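ECF RNA polymerase sigma factor SigD (Mycobacterium tuberculosis, PDB 3VFZ) probably directs RNA polymerase to specific promoters as an alternative initiation factor, the piece crystallised here being its -35 promoter-binding domain. Local coordinates at residues I39-R43 / A67-L72. Residues are numbered along the deposited sequence; the frame is centred on the assembly and turned at random.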
# COMPACT_ATOMS: atom_id res chain seq x y z
N ILE A 39 0.79 -1.76 -3.95
CA ILE A 39 -0.18 -0.69 -4.17
C ILE A 39 0.24 0.62 -3.51
O ILE A 39 0.20 1.69 -4.13
CB ILE A 39 -1.61 -1.12 -3.72
CG1 ILE A 39 -2.20 -2.04 -4.79
CG2 ILE A 39 -2.51 0.08 -3.51
CD1 ILE A 39 -3.45 -2.80 -4.33
N LEU A 40 0.65 0.56 -2.25
CA LEU A 40 1.04 1.78 -1.54
C LEU A 40 2.27 2.42 -2.18
O LEU A 40 2.31 3.64 -2.33
CB LEU A 40 1.31 1.51 -0.06
CG LEU A 40 0.10 1.15 0.81
CD1 LEU A 40 0.48 1.19 2.30
CD2 LEU A 40 -1.04 2.13 0.54
N ILE A 41 3.26 1.61 -2.55
CA ILE A 41 4.44 2.17 -3.22
C ILE A 41 4.05 2.87 -4.53
O ILE A 41 4.48 4.01 -4.78
CB ILE A 41 5.52 1.12 -3.44
CG1 ILE A 41 6.05 0.60 -2.11
CG2 ILE A 41 6.67 1.70 -4.26
CD1 ILE A 41 6.98 -0.63 -2.29
N LEU A 42 3.24 2.20 -5.34
CA LEU A 42 2.76 2.76 -6.62
C LEU A 42 1.94 4.05 -6.46
O LEU A 42 2.18 5.05 -7.18
CB LEU A 42 1.98 1.70 -7.40
CG LEU A 42 2.83 0.56 -7.99
CD1 LEU A 42 1.94 -0.44 -8.75
CD2 LEU A 42 3.93 1.09 -8.92
N ARG A 43 0.98 4.05 -5.53
CA ARG A 43 0.11 5.21 -5.33
C ARG A 43 0.86 6.37 -4.69
O ARG A 43 0.65 7.52 -5.06
CB ARG A 43 -1.06 4.86 -4.40
CG ARG A 43 -2.05 3.88 -4.97
CD ARG A 43 -2.99 4.58 -5.96
NE ARG A 43 -4.02 5.38 -5.28
CZ ARG A 43 -4.09 6.71 -5.31
NH1 ARG A 43 -3.18 7.43 -5.99
NH2 ARG A 43 -5.06 7.34 -4.67
N ALA A 67 -7.94 -2.57 -0.89
CA ALA A 67 -6.59 -2.89 -0.43
C ALA A 67 -5.93 -1.70 0.27
O ALA A 67 -5.18 -1.88 1.23
CB ALA A 67 -5.73 -3.34 -1.62
N GLN A 68 -6.18 -0.49 -0.24
CA GLN A 68 -5.64 0.73 0.38
C GLN A 68 -6.18 0.86 1.79
O GLN A 68 -5.42 1.06 2.74
CB GLN A 68 -6.04 1.97 -0.42
CG GLN A 68 -5.27 2.12 -1.72
CD GLN A 68 -5.75 3.30 -2.55
OE1 GLN A 68 -6.75 3.95 -2.22
NE2 GLN A 68 -5.04 3.59 -3.61
N HIS A 69 -7.49 0.73 1.91
CA HIS A 69 -8.15 0.80 3.22
C HIS A 69 -7.59 -0.24 4.18
O HIS A 69 -7.24 0.09 5.32
CB HIS A 69 -9.67 0.63 3.07
CG HIS A 69 -10.36 1.84 2.54
ND1 HIS A 69 -10.36 3.05 3.20
CD2 HIS A 69 -11.09 2.03 1.41
CE1 HIS A 69 -11.05 3.93 2.50
NE2 HIS A 69 -11.50 3.34 1.41
N ARG A 70 -7.48 -1.49 3.74
CA ARG A 70 -6.96 -2.54 4.60
C ARG A 70 -5.51 -2.25 5.01
O ARG A 70 -5.12 -2.47 6.16
CB ARG A 70 -7.03 -3.90 3.90
CG ARG A 70 -8.48 -4.32 3.61
CD ARG A 70 -8.61 -5.80 3.38
NE ARG A 70 -9.96 -6.17 2.95
CZ ARG A 70 -11.07 -5.98 3.67
NH1 ARG A 70 -11.00 -5.43 4.87
NH2 ARG A 70 -12.25 -6.35 3.18
N ALA A 71 -4.72 -1.75 4.07
CA ALA A 71 -3.32 -1.42 4.35
C ALA A 71 -3.17 -0.31 5.38
O ALA A 71 -2.37 -0.42 6.31
CB ALA A 71 -2.58 -1.04 3.07
N LEU A 72 -3.88 0.80 5.20
CA LEU A 72 -3.72 1.92 6.13
C LEU A 72 -4.13 1.52 7.54
O LEU A 72 -3.55 1.99 8.53
CB LEU A 72 -4.49 3.14 5.66
CG LEU A 72 -4.04 3.72 4.32
CD1 LEU A 72 -4.52 5.15 4.19
CD2 LEU A 72 -2.54 3.65 4.18
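Ile-39 of helix 34-46 lays its side chain against Ala-67 and Gln-68 of helix 61-80. At its CB the side chain forks. The CG2 branch meets the middle of the Gln-68 chain, 3.9 Å from Gln-68 CG, the two side chains crossing at about a right angle. The other branch runs through CG1, which lies beside the backbone N (chi1 -77°), and stretches out so that CD1 ends 3.6 Å from Ala-67 CB. This buried isoleucine also touches Val-64 of helix 61-80 and Thr-53 of helix 50-57, so that side chains from three helices of sigma region 4 meet here. Ala-67 and Gln-68 probably belong to the DNA-binding helix-turn-helix motif of the domain; segments 39-43 and 67-72 cross steeply (-106°), their axes 10.8 Å apart at closest approach. Leu-40 packs one turn further along helix 61-80, against Ala-71 and Leu-72: its CD1 reaches Ala-71 CB at 3.9 Å, while CD2 approaches Leu-72 CD2 at 4.2 Å. Leu-32, in a loop, touches both Leu-40 and Ala-71. One turn further along helix 34-46 from Ile-39, the contact turns polar. Arg-43 presents the edge of its guanidinium to the Gln-68 amide, their planes 36° apart, and its NH1 is hydrogen-bonded to the carbonyl oxygen of Leu-48.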